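Local atomic coordinates of putative transporter (Clostridium difficile 630, PDB entry 3LV9), a protein that is a putative membrane transporter of the UPF0053 family, represented here by its pair of CBS domains, and may bind flavin adenine dinucleotide. Residues I38-S43 with D68-V73; I98-N103 with L110-K115. All coordinates share one frame; numbering follows the deposited sequence. Where two conformers were deposited one is given.

Interaction 1: I38-S43 with D68-V73; sequences IYESDS and DILGFV. With PO4 (phosphate ion), chain B.
E40 and L70 meet in an unlike pair: a carboxylate oxygen rests against a methyl group, E40 OE1 lying 3.7 Å from L70 CD1, and no hydrogen bond joins the two segments. The two side chains cross at about a right angle. E40 starts with CG tucked between its backbone N and carbonyl carbon (chi1 63°) and then runs out extended, which carries the acid across to the leucine. The charge is answered elsewhere, by a salt bridge from OE2 to R63.

Deeper in, I38 and V73 make the purely apolar half of the contact, I38 CD1 against V73 CG2 at 4.0 Å, again nearly perpendicular. This pair spans the outer strands of a three-stranded sheet in the first CBS domain, over strand 58-62 that runs between them, and the CA atoms of I38 and F72 stay 8.7 Å apart; E40 reaches L70 from just past the end of strand 38-39.

Beyond the strand the chain folds into a type I turn from Y39 to D42. D42 N reaches back to Y39 O at 3.1 Å, while Y39 N donates a hydrogen bond to D42 OD2 at 3.0 Å, meeting that oxygen from well above the carboxylate plane (68°). S43 then caps the following helix. The Y39 hydroxyl points to a phosphate, probably from the crystallisation liquor, which K66 also binds; the modelled separation of OH and O2 is too short to be trusted in detail.

One methyl-methyl contact and one carboxylate-methyl contact thus join the segments directly; the acid's charge is paired with R63, and the leucine is merely its neighbour.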
loop_
_atom_site.group_PDB
_atom_site.type_symbol
_atom_site.label_atom_id
_atom_site.label_comp_id
_atom_site.label_asym_id
_atom_site.label_seq_id
_atom_site.Cartn_x
_atom_site.Cartn_y
_atom_site.Cartn_z
ATOM N N ILE A 38 -4.195 -4.395 -15.319
ATOM C CA ILE A 38 -5.045 -3.491 -15.999
ATOM C C ILE A 38 -4.652 -3.539 -17.463
ATOM O O ILE A 38 -3.513 -3.222 -17.788
ATOM C CB ILE A 38 -4.816 -2.079 -15.497
ATOM C CG1 ILE A 38 -5.264 -1.951 -14.034
ATOM C CG2 ILE A 38 -5.622 -1.097 -16.346
ATOM C CD1 ILE A 38 -5.225 -0.554 -13.517
ATOM N N TYR A 39 -5.558 -3.900 -18.362
ATOM C CA TYR A 39 -5.207 -3.903 -19.794
ATOM C C TYR A 39 -5.382 -2.485 -20.355
ATOM O O TYR A 39 -6.247 -1.738 -19.896
ATOM C CB TYR A 39 -6.058 -4.913 -20.573
ATOM C CG TYR A 39 -5.850 -6.356 -20.129
ATOM C CD1 TYR A 39 -4.988 -7.193 -20.808
ATOM C CD2 TYR A 39 -6.535 -6.883 -19.057
ATOM C CE1 TYR A 39 -4.792 -8.494 -20.422
ATOM C CE2 TYR A 39 -6.328 -8.209 -18.654
ATOM C CZ TYR A 39 -5.445 -8.988 -19.337
ATOM O OH TYR A 39 -5.220 -10.282 -18.955
ATOM N N GLU A 40 -4.592 -2.098 -21.343
ATOM C CA GLU A 40 -4.767 -0.735 -21.869
ATOM C C GLU A 40 -6.161 -0.520 -22.472
ATOM O O GLU A 40 -6.620 0.598 -22.543
ATOM C CB GLU A 40 -3.619 -0.266 -22.826
ATOM C CG GLU A 40 -3.450 -1.025 -24.096
ATOM C CD GLU A 40 -2.310 -0.480 -25.008
ATOM O OE1 GLU A 40 -1.718 0.605 -24.772
ATOM O OE2 GLU A 40 -1.999 -1.172 -25.980
ATOM N N SER A 41 -6.838 -1.585 -22.870
ATOM C CA SER A 41 -8.155 -1.462 -23.455
ATOM C C SER A 41 -9.289 -1.637 -22.476
ATOM O O SER A 41 -10.422 -1.684 -22.885
ATOM C CB SER A 41 -8.318 -2.479 -24.573
ATOM O OG SER A 41 -9.164 -1.943 -25.580
ATOM N N ASP A 42 -9.024 -1.761 -21.184
ATOM C CA ASP A 42 -10.126 -1.885 -20.201
ATOM C C ASP A 42 -10.913 -0.585 -20.097
ATOM O O ASP A 42 -10.333 0.513 -20.231
ATOM C CB ASP A 42 -9.582 -2.171 -18.824
ATOM C CG ASP A 42 -9.113 -3.601 -18.651
ATOM O OD1 ASP A 42 -9.456 -4.497 -19.472
ATOM O OD2 ASP A 42 -8.420 -3.821 -17.646
ATOM N N SER A 43 -12.216 -0.687 -19.837
ATOM C CA SER A 43 -13.024 0.483 -19.646
ATOM C C SER A 43 -12.669 1.042 -18.311
ATOM O O SER A 43 -12.088 0.348 -17.459
ATOM C CB SER A 43 -14.495 0.124 -19.654
ATOM O OG SER A 43 -14.804 -0.674 -18.538
ATOM N N ASP A 68 2.760 -9.250 -22.217
ATOM C CA ASP A 68 3.167 -7.954 -22.752
ATOM C C ASP A 68 2.896 -6.888 -21.718
ATOM O O ASP A 68 1.938 -6.187 -21.819
ATOM C CB ASP A 68 2.449 -7.670 -24.079
ATOM C CG ASP A 68 3.012 -6.426 -24.806
ATOM O OD1 ASP A 68 4.016 -5.837 -24.303
ATOM O OD2 ASP A 68 2.445 -6.044 -25.866
ATOM N N ILE A 69 3.752 -6.813 -20.709
ATOM C CA ILE A 69 3.649 -5.779 -19.687
ATOM C C ILE A 69 4.242 -4.467 -20.179
ATOM O O ILE A 69 5.380 -4.430 -20.620
ATOM C CB ILE A 69 4.421 -6.130 -18.419
ATOM C CG1 ILE A 69 3.965 -7.476 -17.866
ATOM C CG2 ILE A 69 4.243 -5.027 -17.369
ATOM C CD1 ILE A 69 2.554 -7.557 -17.602
ATOM N N LEU A 70 3.486 -3.385 -20.054
ATOM C CA LEU A 70 3.954 -2.055 -20.429
ATOM C C LEU A 70 4.619 -1.275 -19.263
ATOM O O LEU A 70 5.425 -0.355 -19.470
ATOM C CB LEU A 70 2.766 -1.261 -20.957
ATOM C CG LEU A 70 1.939 -1.880 -22.087
ATOM C CD1 LEU A 70 0.889 -0.811 -22.527
ATOM C CD2 LEU A 70 2.804 -2.320 -23.272
ATOM N N GLY A 71 4.261 -1.628 -18.035
ATOM C CA GLY A 71 4.796 -0.933 -16.862
ATOM C C GLY A 71 3.811 -1.147 -15.761
ATOM O O GLY A 71 3.095 -2.124 -15.786
ATOM N N PHE A 72 3.759 -0.248 -14.792
ATOM C CA PHE A 72 2.715 -0.325 -13.802
ATOM C C PHE A 72 2.159 1.039 -13.446
ATOM O O PHE A 72 2.696 2.082 -13.829
ATOM C CB PHE A 72 3.213 -1.024 -12.556
ATOM C CG PHE A 72 4.013 -0.146 -11.627
ATOM C CD1 PHE A 72 3.405 0.456 -10.549
ATOM C CD2 PHE A 72 5.389 -0.001 -11.797
ATOM C CE1 PHE A 72 4.146 1.223 -9.630
ATOM C CE2 PHE A 72 6.164 0.774 -10.891
ATOM C CZ PHE A 72 5.536 1.392 -9.805
ATOM N N VAL A 73 1.065 1.020 -12.707
ATOM C CA VAL A 73 0.491 2.235 -12.286
ATOM C C VAL A 73 0.174 2.121 -10.832
ATOM O O VAL A 73 -0.015 1.027 -10.316
ATOM C CB VAL A 73 -0.759 2.594 -13.108
ATOM C CG1 VAL A 73 -0.341 2.969 -14.508
ATOM C CG2 VAL A 73 -1.776 1.445 -13.115
HETATM P P PO4 B . -7.419 -12.017 -17.154
HETATM O O1 PO4 B . -8.248 -13.272 -17.310
HETATM O O2 PO4 B . -6.190 -12.183 -18.005
HETATM O O3 PO4 B . -8.123 -10.780 -17.653
HETATM O O4 PO4 B . -7.105 -11.882 -15.682
#

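Interaction 2: I98-N103 with L110-K115; sequences IYISEN and LERIRK
I98 lays its CD1 methyl over the side of I113, 3.3 Å from I113 CG1, a tight approach for two saturated carbons, and 4.0 Å from I113 CA, so the methyl reaches the helix backbone as well. The I98 branch is set by CG1 standing between the backbone N and the carbonyl carbon (chi1 61°), and it meets I113 at a slant. Two residues along the strand, I100 CG2 lies 4.3 Å from R112 CG: the arginine contributes the aliphatic base of its side chain, though it was modelled in two conformers and this holds for one. No hydrogen bond crosses the contact.

Strand 98-101 and helix 110-115 run nearly antiparallel, at 169°, with their axes 10.1 Å apart. They are the first two elements of a beta-alpha-beta unit that strand 120-124 completes, in the second CBS domain. A121 of that strand touches both I98 and I113, and I139 of helix 136-145 also packs on I113.

Where the strand ends, S101 OG accepts the N-H of N103 at 3.1 Å in an almost straight bond (171°), an ST turn that bends the chain.

Between these two segments the contact is therefore apolar, centred on I98 and I113, with R112 at its exposed border.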
loop_
_atom_site.group_PDB
_atom_site.type_symbol
_atom_site.label_atom_id
_atom_site.label_comp_id
_atom_site.label_asym_id
_atom_site.label_seq_id
_atom_site.Cartn_x
_atom_site.Cartn_y
_atom_site.Cartn_z
ATOM N N ILE A 98 10.804 -3.750 -13.419
ATOM C CA ILE A 98 11.935 -4.623 -13.716
ATOM C C ILE A 98 11.430 -6.061 -13.890
ATOM O O ILE A 98 10.357 -6.424 -13.394
ATOM C CB ILE A 98 13.016 -4.550 -12.601
ATOM C CG1 ILE A 98 12.468 -4.985 -11.239
ATOM C CG2 ILE A 98 13.545 -3.110 -12.449
ATOM C CD1 ILE A 98 13.579 -5.334 -10.293
ATOM N N TYR A 99 12.214 -6.871 -14.587
ATOM C CA TYR A 99 11.883 -8.290 -14.784
ATOM C C TYR A 99 12.958 -9.090 -14.117
ATOM O O TYR A 99 14.147 -8.788 -14.271
ATOM C CB TYR A 99 11.806 -8.679 -16.265
ATOM C CG TYR A 99 10.770 -7.913 -17.076
ATOM C CD1 TYR A 99 9.515 -8.444 -17.323
ATOM C CD2 TYR A 99 11.047 -6.653 -17.586
ATOM C CE1 TYR A 99 8.579 -7.749 -18.056
ATOM C CE2 TYR A 99 10.094 -5.953 -18.312
ATOM C CZ TYR A 99 8.863 -6.509 -18.535
ATOM O OH TYR A 99 7.914 -5.817 -19.277
ATOM N N ILE A 100 12.544 -10.081 -13.338
ATOM C CA ILE A 100 13.473 -11.014 -12.728
ATOM C C ILE A 100 13.038 -12.444 -13.030
ATOM O O ILE A 100 11.864 -12.723 -13.239
ATOM C CB ILE A 100 13.562 -10.816 -11.202
ATOM C CG1 ILE A 100 12.185 -10.890 -10.551
ATOM C CG2 ILE A 100 14.080 -9.474 -10.886
ATOM C CD1 ILE A 100 12.269 -11.296 -9.125
ATOM N N SER A 101 14.003 -13.343 -13.040
ATOM C CA SER A 101 13.750 -14.770 -13.272
ATOM C C SER A 101 13.163 -15.426 -12.047
ATOM O O SER A 101 13.513 -15.066 -10.915
ATOM C CB SER A 101 15.021 -15.534 -13.614
ATOM O OG SER A 101 14.729 -16.915 -13.598
ATOM N N GLU A 102 12.317 -16.418 -12.298
ATOM C CA GLU A 102 11.638 -17.157 -11.227
ATOM C C GLU A 102 12.613 -18.039 -10.386
ATOM O O GLU A 102 12.254 -18.522 -9.330
ATOM C CB GLU A 102 10.461 -18.005 -11.804
ATOM C CG GLU A 102 10.857 -19.265 -12.615
ATOM C CD GLU A 102 9.661 -20.010 -13.247
ATOM O OE1 GLU A 102 8.498 -19.496 -13.219
ATOM O OE2 GLU A 102 9.906 -21.117 -13.793
ATOM N N ASN A 103 13.825 -18.244 -10.898
ATOM C CA ASN A 103 14.891 -19.005 -10.223
ATOM C C ASN A 103 15.833 -18.079 -9.450
ATOM O O ASN A 103 16.779 -18.543 -8.823
ATOM C CB ASN A 103 15.699 -19.778 -11.277
ATOM C CG ASN A 103 14.823 -20.713 -12.099
ATOM O OD1 ASN A 103 13.877 -21.305 -11.557
ATOM N ND2 ASN A 103 15.113 -20.838 -13.417
ATOM N N LEU A 110 15.847 -9.132 -3.618
ATOM C CA LEU A 110 15.790 -7.898 -2.835
ATOM C C LEU A 110 16.937 -6.982 -3.243
ATOM O O LEU A 110 16.728 -5.798 -3.480
ATOM C CB LEU A 110 15.824 -8.207 -1.338
ATOM C CG LEU A 110 15.682 -7.048 -0.341
ATOM C CD1 LEU A 110 14.282 -6.423 -0.396
ATOM C CD2 LEU A 110 16.046 -7.518 1.103
ATOM N N GLU A 111 18.146 -7.551 -3.330
ATOM C CA GLU A 111 19.351 -6.810 -3.724
ATOM C C GLU A 111 19.070 -6.069 -5.022
ATOM O O GLU A 111 19.336 -4.875 -5.115
ATOM C CB GLU A 111 20.568 -7.755 -3.933
ATOM C CG GLU A 111 21.328 -8.227 -2.656
ATOM C CD GLU A 111 22.541 -9.181 -2.946
ATOM O OE1 GLU A 111 23.041 -9.235 -4.108
ATOM O OE2 GLU A 111 23.007 -9.869 -1.998
ATOM N N ARG A 112 18.534 -6.793 -6.005
ATOM C CA ARG A 112 18.280 -6.294 -7.353
ATOM C C ARG A 112 17.277 -5.139 -7.351
ATOM O O ARG A 112 17.547 -4.060 -7.871
ATOM C CB ARG A 112 17.746 -7.463 -8.197
ATOM C CG ARG A 112 17.524 -7.197 -9.668
ATOM C CD ARG A 112 18.817 -7.303 -10.466
ATOM N NE ARG A 112 19.539 -8.572 -10.296
ATOM C CZ ARG A 112 19.517 -9.579 -11.165
ATOM N NH1 ARG A 112 18.781 -9.516 -12.269
ATOM N NH2 ARG A 112 20.226 -10.662 -10.915
ATOM N N ILE A 113 16.115 -5.382 -6.754
ATOM C CA ILE A 113 15.027 -4.407 -6.729
ATOM C C ILE A 113 15.435 -3.235 -5.891
ATOM O O ILE A 113 15.096 -2.102 -6.226
ATOM C CB ILE A 113 13.722 -5.022 -6.163
ATOM C CG1 ILE A 113 13.198 -6.114 -7.101
ATOM C CG2 ILE A 113 12.624 -3.990 -5.994
ATOM C CD1 ILE A 113 12.044 -6.886 -6.480
ATOM N N ARG A 114 16.176 -3.491 -4.811
ATOM C CA ARG A 114 16.677 -2.402 -4.008
ATOM C C ARG A 114 17.581 -1.516 -4.910
ATOM O O ARG A 114 17.397 -0.284 -4.948
ATOM C CB ARG A 114 17.370 -2.910 -2.721
ATOM N N LYS A 115 18.485 -2.141 -5.680
ATOM C CA LYS A 115 19.463 -1.408 -6.529
ATOM C C LYS A 115 18.801 -0.521 -7.575
ATOM O O LYS A 115 19.239 0.612 -7.788
ATOM C CB LYS A 115 20.435 -2.366 -7.237
#

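In the fold
Interactions 1 and 2 belong to the two CBS domains of one chain and lie on opposite sides of its centre, their own centres about 21 Å apart. In the first, strands 38-39 and 69-74 lie on either side of strand 58-62 in one sheet; in the second, 98-103 packs on a helix from its own beta-alpha-beta unit. The segments nonetheless touch where the domains meet: Y99 OH comes within 3.2 Å of I69 O, a packing approach. I69 also reaches I122 of strand 120-124, which bonds through its backbone to I98 and I100. The phosphate sits beside Y39 in interaction 1 and marks no established functional site.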